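Local coordinates for protein glutaminase 1 (Escherichia coli, PDB 1U60) that hydrolyses L-glutamine to L-glutamate and ammonium as a glutaminase related to the serine beta-lactamases, at residues Gln39-Ala44 and Ala278-Leu283; Leu77-Pro82 and Leu126-Asn131. All blocks are in the same frame, centred on the assembly; numbering follows the deposited sequence.

Contact 1 (Gln39-Ala44 and Ala278-Leu283); sequences QLAAVA and AFSPPL. With EDO (1,2-ethanediol), chain J.
Strands 42-47 and 274-279 pair antiparallel at the middle of the five-stranded sheet, and Gln39-Ala44 and Ala278-Leu283 form the end of that pairing, where one strand begins and the other runs out. Ala42 and Phe279 are a hydrogen-bonded pair: Ala42 N gives its hydrogen to Phe279 O at 3.0 Å, and Phe279 N returns one to Ala42 O at 2.9 Å. Val43 and Ala278 follow as a non-hydrogen-bonded pair, their CB atoms 4.1 Å apart on the same face of the sheet. On the other side of the Ala42-Phe279 pair, where the strands end, a side chain takes over from the backbone. Ser280 has its OG turned away from its own N (chi1 -165°), which carries the hydroxyl across to donate to Leu40 O at 2.7 Å, approaching 16° out of the carbonyl plane. The same oxygen lies 3.3 Å from Pro281 CD, so the proline ring packs close beside the bond. On the face that carries Ala42, the Phe279 ring reaches along the sheet until its CE2 lies 3.9 Å from Leu40 CB, an oblique approach. Ser280 OG is also hydrogen-bonded to Arg291 of helix 290-303, which packs on the face of Val43 and Ala278 through Val299, Met295 and Val296, with Val11 and Tyr15 of helix 4-18 beside Val43. Across the sheet, Thr202 at the start of helix 202-213 meets Ala42 and Phe279, and Phe62 stacks on the Phe279 ring. Helices on both faces of an antiparallel sheet are the layout of the beta-lactamase-like fold; here strands 52-56 and 265-270 continue the sheet to either side.

Contact 2 (Leu77-Pro82 and Leu126-Asn131); sequences LEDVGP and LINAEN
Asp79, near the C-terminal end of helix 68-80, takes a fairly straight hydrogen bond from the backbone of Asn128, with Asn128 N 2.9 Å from Asp79 OD2. The N-H arrives from above the carboxylate plane, 35° out of it. The Asn128 side chain then lies over the same carboxylate: the two flat groups are stacked, their planes 7° apart. Asn128 OD1 comes to 3.7 Å from Asp79 CG. A water links the pair a second time, giving a hydrogen to Asp79 O and accepting one from Asn128 ND2, each at 3.2 Å. Next to this polar patch, Val80 CG2 meets Leu126 CD2 at 3.9 Å, a methyl contact.

In the second shell, Arg138 of helix 132-147 forms a salt bridge with Asp79 OD2 and also bonds Asn128 O, so one guanidinium holds both partners and probably helps to balance the carboxylate's charge. Ile127 turns inward onto Thr72, Leu75 and Ala76 of helix 68-80, while its carbonyl is bonded by Arg135. The contact thus fastens the loop between helices 117-126 and 132-147 to the end of helix 68-80, at the surface of the helical part of the fold.

The two contacts lie on opposite sides of the chain's centre, their own centres 33 Å apart and their nearest atoms about 22 Å apart, and they share no strand or helix. Contact 1 joins an early strand to a late one, bringing an N-terminal and a C-terminal part of the chain together in the five-stranded sheet; both segments of contact 2 fall between these strands along the chain, in the helical portion. All four segments belong to the one glutaminase family region. Contact 1 therefore joins strands far apart in sequence, whereas contact 2 ties a helix end to an interhelical loop over a shorter span, with part of its 77-82 segment also meeting the second subunit through Leu77 and Pro82.

Contact 1 (Gln39-Ala44 and Ala278-Leu283)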
loop_
_atom_site.group_PDB
_atom_site.type_symbol
_atom_site.label_atom_id
_atom_site.label_comp_id
_atom_site.label_asym_id
_atom_site.label_seq_id
_atom_site.Cartn_x
_atom_site.Cartn_y
_atom_site.Cartn_z
ATOM N N GLN A 39 -6.332 31.014 -1.582
ATOM C CA GLN A 39 -6.141 31.059 -0.153
ATOM C C GLN A 39 -7.150 30.212 0.648
ATOM O O GLN A 39 -6.988 30.071 1.854
ATOM C CB GLN A 39 -6.148 32.511 0.366
ATOM C CG GLN A 39 -7.445 33.192 0.561
ATOM C CD GLN A 39 -8.188 33.484 -0.716
ATOM O OE1 GLN A 39 -7.612 33.491 -1.820
ATOM N NE2 GLN A 39 -9.501 33.732 -0.572
ATOM N N LEU A 40 -8.211 29.755 -0.004
ATOM C CA LEU A 40 -9.220 28.962 0.694
ATOM C C LEU A 40 -8.576 27.726 1.272
ATOM O O LEU A 40 -7.770 27.081 0.592
ATOM C CB LEU A 40 -10.322 28.568 -0.246
ATOM C CG LEU A 40 -11.151 29.679 -0.854
ATOM C CD1 LEU A 40 -12.044 29.170 -2.002
ATOM C CD2 LEU A 40 -11.966 30.358 0.247
ATOM N N ALA A 41 -8.998 27.370 2.484
ATOM C CA ALA A 41 -8.422 26.242 3.184
ATOM C C ALA A 41 -9.339 25.768 4.301
ATOM O O ALA A 41 -9.905 26.604 5.030
ATOM C CB ALA A 41 -7.111 26.649 3.769
ATOM N N ALA A 42 -9.495 24.437 4.451
ATOM C CA ALA A 42 -10.390 23.837 5.425
ATOM C C ALA A 42 -9.892 22.478 5.816
ATOM O O ALA A 42 -9.170 21.818 5.040
ATOM C CB ALA A 42 -11.802 23.762 4.900
ATOM N N VAL A 43 -10.260 22.087 7.020
ATOM C CA VAL A 43 -10.017 20.743 7.495
ATOM C C VAL A 43 -11.188 20.322 8.385
ATOM O O VAL A 43 -11.817 21.140 9.092
ATOM C CB VAL A 43 -8.671 20.626 8.208
ATOM C CG1 VAL A 43 -8.553 21.654 9.337
ATOM C CG2 VAL A 43 -8.450 19.241 8.701
ATOM N N ALA A 44 -11.537 19.044 8.318
ATOM C CA ALA A 44 -12.680 18.527 9.081
ATOM C C ALA A 44 -12.502 17.073 9.481
ATOM O O ALA A 44 -11.887 16.305 8.783
ATOM C CB ALA A 44 -14.007 18.648 8.281
ATOM N N ALA A 278 -9.391 17.445 4.154
ATOM C CA ALA A 278 -9.024 18.873 4.022
ATOM C C ALA A 278 -9.089 19.311 2.605
ATOM O O ALA A 278 -9.180 18.507 1.704
ATOM C CB ALA A 278 -7.619 19.082 4.577
ATOM N N PHE A 279 -9.016 20.638 2.398
ATOM C CA PHE A 279 -9.054 21.232 1.113
ATOM C C PHE A 279 -8.204 22.472 1.085
ATOM O O PHE A 279 -8.242 23.288 2.019
ATOM C CB PHE A 279 -10.517 21.559 0.780
ATOM C CG PHE A 279 -10.714 22.701 -0.155
ATOM C CD1 PHE A 279 -10.403 22.591 -1.491
ATOM C CD2 PHE A 279 -11.325 23.875 0.305
ATOM C CE1 PHE A 279 -10.616 23.638 -2.346
ATOM C CE2 PHE A 279 -11.568 24.927 -0.536
ATOM C CZ PHE A 279 -11.222 24.823 -1.874
ATOM N N SER A 280 -7.415 22.569 0.012
ATOM C CA SER A 280 -6.917 23.842 -0.449
ATOM C C SER A 280 -6.492 23.746 -1.922
ATOM O O SER A 280 -5.820 22.746 -2.298
ATOM C CB SER A 280 -5.743 24.318 0.390
ATOM O OG SER A 280 -5.520 25.727 0.109
ATOM N N PRO A 281 -6.860 24.718 -2.767
ATOM C CA PRO A 281 -6.607 24.577 -4.204
ATOM C C PRO A 281 -5.160 24.364 -4.670
ATOM O O PRO A 281 -5.024 23.649 -5.643
ATOM C CB PRO A 281 -7.191 25.883 -4.786
ATOM C CG PRO A 281 -8.290 26.303 -3.764
ATOM C CD PRO A 281 -7.694 25.919 -2.473
ATOM N N PRO A 282 -4.131 24.982 -4.084
ATOM C CA PRO A 282 -2.773 24.785 -4.625
ATOM C C PRO A 282 -2.270 23.350 -4.490
ATOM O O PRO A 282 -2.263 22.833 -3.386
ATOM C CB PRO A 282 -1.942 25.788 -3.839
ATOM C CG PRO A 282 -2.931 26.860 -3.449
ATOM C CD PRO A 282 -4.140 26.011 -3.034
ATOM N N LEU A 283 -1.840 22.767 -5.613
ATOM C CA LEU A 283 -1.391 21.393 -5.704
ATOM C C LEU A 283 0.128 21.305 -5.858
ATOM O O LEU A 283 0.747 22.172 -6.464
ATOM C CB LEU A 283 -2.010 20.687 -6.888
ATOM C CG LEU A 283 -3.497 20.858 -7.087
ATOM C CD1 LEU A 283 -4.009 20.266 -8.384
ATOM C CD2 LEU A 283 -4.329 20.372 -5.855
HETATM C C1 EDO J . -12.613 34.143 0.337
HETATM O O1 EDO J . -11.713 34.040 1.422
HETATM C C2 EDO J . -11.892 33.833 -0.963
HETATM O O2 EDO J . -12.106 34.812 -1.966
#

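Contact 2 (Leu77-Pro82 and Leu126-Asn131)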
loop_
_atom_site.group_PDB
_atom_site.type_symbol
_atom_site.label_atom_id
_atom_site.label_comp_id
_atom_site.label_asym_id
_atom_site.label_seq_id
_atom_site.Cartn_x
_atom_site.Cartn_y
_atom_site.Cartn_z
ATOM N N LEU A 77 -18.108 -2.498 -6.612
ATOM C CA LEU A 77 -18.021 -3.605 -5.668
ATOM C C LEU A 77 -19.400 -4.106 -5.240
ATOM O O LEU A 77 -19.635 -5.323 -5.151
ATOM C CB LEU A 77 -17.157 -3.251 -4.450
ATOM C CG LEU A 77 -15.635 -3.106 -4.644
ATOM C CD1 LEU A 77 -15.048 -2.325 -3.504
ATOM C CD2 LEU A 77 -14.980 -4.477 -4.783
ATOM N N GLU A 78 -20.340 -3.201 -5.031
ATOM C CA GLU A 78 -21.689 -3.583 -4.656
ATOM C C GLU A 78 -22.360 -4.300 -5.821
ATOM O O GLU A 78 -23.070 -5.304 -5.609
ATOM C CB GLU A 78 -22.547 -2.367 -4.268
ATOM C CG GLU A 78 -22.076 -1.619 -3.028
ATOM C CD GLU A 78 -22.191 -2.466 -1.771
ATOM O OE1 GLU A 78 -23.237 -3.150 -1.604
ATOM O OE2 GLU A 78 -21.238 -2.503 -0.972
ATOM N N ASP A 79 -22.105 -3.829 -7.041
ATOM C CA ASP A 79 -22.708 -4.406 -8.258
ATOM C C ASP A 79 -22.171 -5.768 -8.668
ATOM O O ASP A 79 -22.954 -6.673 -8.950
ATOM C CB ASP A 79 -22.538 -3.489 -9.449
ATOM C CG ASP A 79 -23.511 -2.332 -9.467
ATOM O OD1 ASP A 79 -24.373 -2.177 -8.553
ATOM O OD2 ASP A 79 -23.411 -1.465 -10.359
ATOM N N VAL A 80 -20.836 -5.944 -8.707
ATOM C CA VAL A 80 -20.241 -7.147 -9.294
ATOM C C VAL A 80 -19.336 -7.945 -8.333
ATOM O O VAL A 80 -18.996 -9.077 -8.619
ATOM C CB VAL A 80 -19.489 -6.835 -10.620
ATOM C CG1 VAL A 80 -20.415 -6.153 -11.632
ATOM C CG2 VAL A 80 -18.192 -5.985 -10.386
ATOM N N GLY A 81 -18.996 -7.357 -7.185
ATOM C CA GLY A 81 -18.263 -8.011 -6.110
ATOM C C GLY A 81 -16.758 -7.881 -6.276
ATOM O O GLY A 81 -16.297 -7.485 -7.354
ATOM N N PRO A 82 -15.995 -8.210 -5.244
ATOM C CA PRO A 82 -14.549 -7.968 -5.280
ATOM C C PRO A 82 -13.760 -8.799 -6.252
ATOM O O PRO A 82 -12.755 -8.299 -6.803
ATOM C CB PRO A 82 -14.093 -8.237 -3.828
ATOM C CG PRO A 82 -15.210 -9.112 -3.261
ATOM C CD PRO A 82 -16.429 -8.639 -3.895
ATOM N N LEU A 126 -17.949 -0.596 -15.820
ATOM C CA LEU A 126 -18.294 -1.868 -15.147
ATOM C C LEU A 126 -19.592 -1.817 -14.350
ATOM O O LEU A 126 -20.185 -2.870 -14.107
ATOM C CB LEU A 126 -17.140 -2.298 -14.220
ATOM C CG LEU A 126 -17.139 -3.679 -13.560
ATOM C CD1 LEU A 126 -17.388 -4.798 -14.552
ATOM C CD2 LEU A 126 -15.845 -3.907 -12.786
ATOM N N ILE A 127 -20.032 -0.617 -13.951
ATOM C CA ILE A 127 -21.284 -0.369 -13.205
ATOM C C ILE A 127 -22.479 -0.986 -13.957
ATOM O O ILE A 127 -22.519 -0.916 -15.173
ATOM C CB ILE A 127 -21.412 1.257 -13.070
ATOM C CG1 ILE A 127 -20.319 1.741 -12.158
ATOM C CG2 ILE A 127 -22.766 1.825 -12.625
ATOM C CD1 ILE A 127 -20.103 0.914 -11.072
ATOM N N ASN A 128 -23.427 -1.585 -13.242
ATOM C CA ASN A 128 -24.660 -2.073 -13.886
ATOM C C ASN A 128 -25.490 -0.869 -14.393
ATOM O O ASN A 128 -25.727 0.104 -13.677
ATOM C CB ASN A 128 -25.541 -2.823 -12.859
ATOM C CG ASN A 128 -25.011 -4.185 -12.434
ATOM O OD1 ASN A 128 -25.492 -4.728 -11.429
ATOM N ND2 ASN A 128 -24.135 -4.778 -13.214
ATOM N N ALA A 129 -25.928 -0.918 -15.637
ATOM C CA ALA A 129 -26.712 0.177 -16.234
ATOM C C ALA A 129 -27.284 -0.263 -17.563
ATOM O O ALA A 129 -26.573 -0.863 -18.374
ATOM C CB ALA A 129 -25.836 1.409 -16.485
ATOM N N GLU A 130 -28.536 0.099 -17.813
ATOM C CA GLU A 130 -29.204 -0.213 -19.085
ATOM C C GLU A 130 -28.851 0.771 -20.170
ATOM O O GLU A 130 -28.975 0.458 -21.352
ATOM C CB GLU A 130 -30.722 -0.144 -18.891
ATOM C CG GLU A 130 -31.219 -1.242 -17.992
ATOM C CD GLU A 130 -31.456 -2.514 -18.763
ATOM O OE1 GLU A 130 -32.602 -2.678 -19.268
ATOM O OE2 GLU A 130 -30.497 -3.322 -18.888
ATOM N N ASN A 131 -28.456 1.982 -19.774
ATOM C CA ASN A 131 -28.105 3.056 -20.716
ATOM C C ASN A 131 -27.277 4.136 -20.008
ATOM O O ASN A 131 -27.139 4.096 -18.785
ATOM C CB ASN A 131 -29.349 3.705 -21.284
ATOM C CG ASN A 131 -30.274 4.215 -20.207
ATOM O OD1 ASN A 131 -29.928 5.113 -19.424
ATOM N ND2 ASN A 131 -31.442 3.623 -20.130
HETATM O O HOH W 1 -24.154 -7.640 -11.782
#